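Local structure of sister chromatid cohesion protein (Chaetomium thermophilum, 5T8V) at residues Leu433-Leu438 and Lys449-Glu454; Glu454-Met459 and Gly611-Ile616. The protein probably acts as a cohesin loader at chromatin, this chain being the C-terminal HEAT-repeat part of the longer Scc2 protein. All blocks are in the same frame, centred on the assembly; numbering follows the deposited sequence.

Contact 1 of 2, residues Leu433-Leu438 and Lys449-Glu454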
loop_
_atom_site.group_PDB
_atom_site.type_symbol
_atom_site.label_atom_id
_atom_site.label_comp_id
_atom_site.label_asym_id
_atom_site.label_seq_id
_atom_site.Cartn_x
_atom_site.Cartn_y
_atom_site.Cartn_z
ATOM N N LEU A 433 -10.091 21.647 -1.981
ATOM C CA LEU A 433 -9.338 22.408 -2.974
ATOM C C LEU A 433 -7.993 22.848 -2.415
ATOM O O LEU A 433 -6.969 22.792 -3.108
ATOM C CB LEU A 433 -10.145 23.622 -3.431
ATOM C CG LEU A 433 -11.469 23.332 -4.141
ATOM C CD1 LEU A 433 -12.218 24.629 -4.417
ATOM C CD2 LEU A 433 -11.244 22.554 -5.434
ATOM N N MET A 434 -7.974 23.274 -1.151
ATOM C CA MET A 434 -6.731 23.743 -0.554
ATOM C C MET A 434 -5.731 22.606 -0.386
ATOM O O MET A 434 -4.532 22.788 -0.632
ATOM C CB MET A 434 -7.025 24.407 0.786
ATOM C CG MET A 434 -5.813 25.060 1.424
ATOM S SD MET A 434 -6.264 26.217 2.722
ATOM C CE MET A 434 -7.039 27.517 1.758
ATOM N N MET A 435 -6.196 21.426 0.032
ATOM C CA MET A 435 -5.275 20.310 0.227
ATOM C C MET A 435 -4.730 19.805 -1.103
ATOM O O MET A 435 -3.528 19.544 -1.227
ATOM C CB MET A 435 -5.966 19.182 0.992
ATOM C CG MET A 435 -6.405 19.579 2.388
ATOM S SD MET A 435 -5.063 20.263 3.379
ATOM C CE MET A 435 -5.972 21.356 4.467
ATOM N N VAL A 436 -5.593 19.657 -2.108
ATOM C CA VAL A 436 -5.111 19.311 -3.443
ATOM C C VAL A 436 -4.053 20.314 -3.882
ATOM O O VAL A 436 -2.986 19.944 -4.387
ATOM C CB VAL A 436 -6.282 19.251 -4.442
ATOM C CG1 VAL A 436 -5.769 19.043 -5.865
ATOM C CG2 VAL A 436 -7.240 18.136 -4.064
ATOM N N GLY A 437 -4.334 21.604 -3.684
ATOM C CA GLY A 437 -3.352 22.620 -4.024
ATOM C C GLY A 437 -2.025 22.400 -3.325
ATOM O O GLY A 437 -0.961 22.489 -3.943
ATOM N N LEU A 438 -2.068 22.103 -2.021
ATOM C CA LEU A 438 -0.829 21.892 -1.275
ATOM C C LEU A 438 -0.067 20.683 -1.798
ATOM O O LEU A 438 1.169 20.692 -1.841
ATOM C CB LEU A 438 -1.129 21.724 0.217
ATOM C CG LEU A 438 -1.543 22.978 0.997
ATOM C CD1 LEU A 438 -1.872 22.623 2.442
ATOM C CD2 LEU A 438 -0.460 24.051 0.951
ATOM N N LYS A 449 2.270 18.550 3.023
ATOM C CA LYS A 449 1.884 17.461 2.130
ATOM C C LYS A 449 1.284 16.302 2.915
ATOM O O LYS A 449 0.240 15.756 2.541
ATOM C CB LYS A 449 3.090 16.988 1.318
ATOM C CG LYS A 449 3.519 17.934 0.208
ATOM C CD LYS A 449 4.663 17.333 -0.606
ATOM C CE LYS A 449 5.169 18.293 -1.673
ATOM N NZ LYS A 449 4.120 18.623 -2.678
ATOM N N ASN A 450 1.936 15.911 4.011
ATOM C CA ASN A 450 1.438 14.802 4.817
ATOM C C ASN A 450 0.043 15.096 5.349
ATOM O O ASN A 450 -0.855 14.250 5.277
ATOM C CB ASN A 450 2.404 14.520 5.964
ATOM C CG ASN A 450 3.761 14.082 5.478
ATOM O OD1 ASN A 450 3.993 13.969 4.276
ATOM N ND2 ASN A 450 4.675 13.841 6.409
ATOM N N MET A 451 -0.158 16.295 5.895
ATOM C CA MET A 451 -1.488 16.669 6.361
ATOM C C MET A 451 -2.498 16.606 5.222
ATOM O O MET A 451 -3.586 16.035 5.366
ATOM C CB MET A 451 -1.455 18.069 6.971
ATOM C CG MET A 451 -2.740 18.454 7.688
ATOM S SD MET A 451 -2.805 20.194 8.139
ATOM C CE MET A 451 -2.977 20.947 6.525
ATOM N N ALA A 452 -2.141 17.182 4.071
ATOM C CA ALA A 452 -3.068 17.250 2.946
ATOM C C ALA A 452 -3.487 15.859 2.491
ATOM O O ALA A 452 -4.669 15.607 2.238
ATOM C CB ALA A 452 -2.430 18.027 1.797
ATOM N N LEU A 453 -2.527 14.941 2.366
ATOM C CA LEU A 453 -2.865 13.569 2.001
ATOM C C LEU A 453 -3.732 12.917 3.071
ATOM O O LEU A 453 -4.738 12.266 2.759
ATOM C CB LEU A 453 -1.587 12.759 1.781
ATOM C CG LEU A 453 -0.712 13.193 0.603
ATOM C CD1 LEU A 453 0.659 12.545 0.684
ATOM C CD2 LEU A 453 -1.383 12.846 -0.716
ATOM N N GLU A 454 -3.366 13.097 4.341
ATOM C CA GLU A 454 -4.104 12.462 5.426
ATOM C C GLU A 454 -5.560 12.912 5.447
ATOM O O GLU A 454 -6.458 12.112 5.735
ATOM C CB GLU A 454 -3.419 12.765 6.757
ATOM C CG GLU A 454 -4.148 12.231 7.978
ATOM C CD GLU A 454 -3.250 12.144 9.200
ATOM O OE1 GLU A 454 -2.087 12.596 9.115
ATOM O OE2 GLU A 454 -3.706 11.625 10.241
#
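Met435 and Ala452 bring two neighbouring helices together by apolar contact. An unbranched, flexible methionine suits the first place: bent at chi2 (-54°), it lays its sulfur SD over the small residue, 3.6 Å from CA of Ala452. Alanine is short enough to let the CA atoms of Met435 and Ala452 come 4.7 Å apart, with its CB 3.6 Å from O of Met435. A turn further on, CB of Leu438 approaches the same methyl of Ala452 at 4.2 Å. Helices 423-440 and 446-474 are consecutive in a HEAT-repeat solenoid; the axes of segments 433-438 and 449-454 approach to 8.6 Å, with 135° between their N-to-C directions, a splayed antiparallel pair. CE of Met435 lies 3.7 Å from CE of Met451, an equally pliant chain that sets out with CG anti to the backbone N (chi1 -171°) and bends at its last torsion. Both methionines also touch Val387 of helix 357-391. With an alanine at Met435, Met451 would probably lose its methyl partner and a gap would open beside Ala452. More loosely, NZ of Lys449 stands 3.7 Å from O of Leu438, being hydrogen-bonded to O of Asn441.

Contact 2 of 2, residues Glu454-Met459 and Gly611-Ile616; sequences ELLGTM and GAILNI
In the HEAT-repeat solenoid, helix 446-474 packs against helix 610-619, and Leu456 carries their meeting between Glu454-Met459 and Gly611-Ile616. Its two methyls part to separate partners: CD2 lies 3.8 Å from CG2 of Ile613, and CD1 lies 4.0 Å from CG2 of Ile616. The leucine is directed at the opposite helix with CG anti to the carbonyl carbon (chi1 -74°), and its fork lets one side chain touch two residues three positions apart, which successive turns bring to the same face. A branched isoleucine suits each of these places because CG2 springs directly from CB and offers a methyl close to the helix surface. In Ile613 that methyl stands beside the backbone N, whereas in Ile616 it is anti to it. The seam is apolar, with no hydrogen bond between the two segments, in keeping with the continuous hydrophobic core of an alpha solenoid; Val436 of helix 423-440 extends it by touching both Leu456 and Ile613. Two polar side chains, Thr458 and Asn615, bond back to their own helices. OG1 of Thr458 donates to O of Leu455 at 2.8 Å, in the carbonyl plane and on a lone pair, sharing that oxygen with the backbone N of Met459. ND2 of Asn615 reaches O of Gly611 at 2.9 Å from above the carbonyl plane, with that oxygen almost in the asparagine's amide plane.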
loop_
_atom_site.group_PDB
_atom_site.type_symbol
_atom_site.label_atom_id
_atom_site.label_comp_id
_atom_site.label_asym_id
_atom_site.label_seq_id
_atom_site.Cartn_x
_atom_site.Cartn_y
_atom_site.Cartn_z
ATOM N N GLU A 454 -3.366 13.097 4.341
ATOM C CA GLU A 454 -4.104 12.462 5.426
ATOM C C GLU A 454 -5.560 12.912 5.447
ATOM O O GLU A 454 -6.458 12.112 5.735
ATOM C CB GLU A 454 -3.419 12.765 6.757
ATOM C CG GLU A 454 -4.148 12.231 7.978
ATOM C CD GLU A 454 -3.250 12.144 9.200
ATOM O OE1 GLU A 454 -2.087 12.596 9.115
ATOM O OE2 GLU A 454 -3.706 11.625 10.241
ATOM N N LEU A 455 -5.818 14.186 5.144
ATOM C CA LEU A 455 -7.193 14.677 5.138
ATOM C C LEU A 455 -7.918 14.303 3.852
ATOM O O LEU A 455 -9.090 13.911 3.889
ATOM C CB LEU A 455 -7.215 16.194 5.333
ATOM C CG LEU A 455 -6.894 16.737 6.729
ATOM C CD1 LEU A 455 -7.126 18.237 6.756
ATOM C CD2 LEU A 455 -7.716 16.060 7.824
ATOM N N LEU A 456 -7.245 14.426 2.708
ATOM C CA LEU A 456 -7.830 13.967 1.455
ATOM C C LEU A 456 -8.273 12.516 1.559
ATOM O O LEU A 456 -9.234 12.111 0.897
ATOM C CB LEU A 456 -6.830 14.143 0.310
ATOM C CG LEU A 456 -6.613 15.580 -0.180
ATOM C CD1 LEU A 456 -5.416 15.658 -1.114
ATOM C CD2 LEU A 456 -7.855 16.112 -0.877
ATOM N N GLY A 457 -7.600 11.727 2.392
ATOM C CA GLY A 457 -8.031 10.367 2.646
ATOM C C GLY A 457 -9.389 10.298 3.317
ATOM O O GLY A 457 -10.302 9.635 2.815
ATOM N N THR A 458 -9.541 10.981 4.455
ATOM C CA THR A 458 -10.812 10.937 5.173
ATOM C C THR A 458 -11.940 11.495 4.314
ATOM O O THR A 458 -13.052 10.952 4.305
ATOM C CB THR A 458 -10.712 11.708 6.493
ATOM O OG1 THR A 458 -10.453 13.087 6.225
ATOM C CG2 THR A 458 -9.595 11.161 7.363
ATOM N N MET A 459 -11.676 12.581 3.583
ATOM C CA MET A 459 -12.695 13.131 2.695
ATOM C C MET A 459 -13.066 12.128 1.610
ATOM O O MET A 459 -14.250 11.942 1.296
ATOM C CB MET A 459 -12.202 14.444 2.079
ATOM C CG MET A 459 -12.212 15.623 3.053
ATOM S SD MET A 459 -11.753 17.216 2.321
ATOM C CE MET A 459 -10.014 16.949 2.033
ATOM N N GLY A 611 -12.911 10.897 -7.913
ATOM C CA GLY A 611 -11.929 10.312 -8.804
ATOM C C GLY A 611 -10.559 10.931 -8.642
ATOM O O GLY A 611 -9.612 10.258 -8.217
ATOM N N ALA A 612 -10.456 12.231 -8.926
ATOM C CA ALA A 612 -9.167 12.909 -8.853
ATOM C C ALA A 612 -8.469 12.603 -7.534
ATOM O O ALA A 612 -7.375 12.028 -7.510
ATOM C CB ALA A 612 -9.354 14.416 -9.027
ATOM N N ILE A 613 -9.110 12.951 -6.416
ATOM C CA ILE A 613 -8.425 12.806 -5.137
ATOM C C ILE A 613 -8.141 11.341 -4.853
ATOM O O ILE A 613 -7.101 11.007 -4.270
ATOM C CB ILE A 613 -9.227 13.480 -4.002
ATOM C CG1 ILE A 613 -10.650 12.924 -3.921
ATOM C CG2 ILE A 613 -9.237 14.996 -4.214
ATOM C CD1 ILE A 613 -11.516 13.589 -2.863
ATOM N N LEU A 614 -9.019 10.440 -5.301
ATOM C CA LEU A 614 -8.749 9.017 -5.127
ATOM C C LEU A 614 -7.396 8.659 -5.727
ATOM O O LEU A 614 -6.579 7.981 -5.094
ATOM C CB LEU A 614 -9.867 8.186 -5.756
ATOM C CG LEU A 614 -9.692 6.664 -5.699
ATOM C CD1 LEU A 614 -9.471 6.177 -4.275
ATOM C CD2 LEU A 614 -10.899 5.968 -6.319
ATOM N N ASN A 615 -7.125 9.147 -6.941
ATOM C CA ASN A 615 -5.815 8.924 -7.540
ATOM C C ASN A 615 -4.713 9.445 -6.627
ATOM O O ASN A 615 -3.753 8.729 -6.323
ATOM C CB ASN A 615 -5.747 9.583 -8.917
ATOM C CG ASN A 615 -6.492 8.792 -9.973
ATOM O OD1 ASN A 615 -5.885 8.133 -10.814
ATOM N ND2 ASN A 615 -7.818 8.839 -9.921
ATOM N N ILE A 616 -4.853 10.688 -6.154
ATOM C CA ILE A 616 -3.863 11.246 -5.237
ATOM C C ILE A 616 -3.616 10.277 -4.094
ATOM O O ILE A 616 -2.472 10.055 -3.678
ATOM C CB ILE A 616 -4.322 12.625 -4.726
ATOM C CG1 ILE A 616 -4.099 13.685 -5.807
ATOM C CG2 ILE A 616 -3.586 13.013 -3.437
ATOM C CD1 ILE A 616 -4.733 15.026 -5.502
#

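Overall arrangement
Helix 446-474 serves both contacts, which have Glu454 in common and centres about 9 Å apart. Along the chain they come in series: the segments of contact 1 lie 11 residues apart at their nearest ends, on consecutive helices, whereas those of contact 2 lie 152 apart, with mostly helical chain between them. The two meet through packing, Leu453 CD2 lying 3.5 Å from Ile616 CG2 and Met435 CB 3.8 Å from Leu456 CG. Helices 423-440, 446-474 and 610-619 therefore pack as one group near the middle of the elongated chain, combining a local helix pair with a sequence-distant partner in the hydrophobic interior of the Scc2 solenoid.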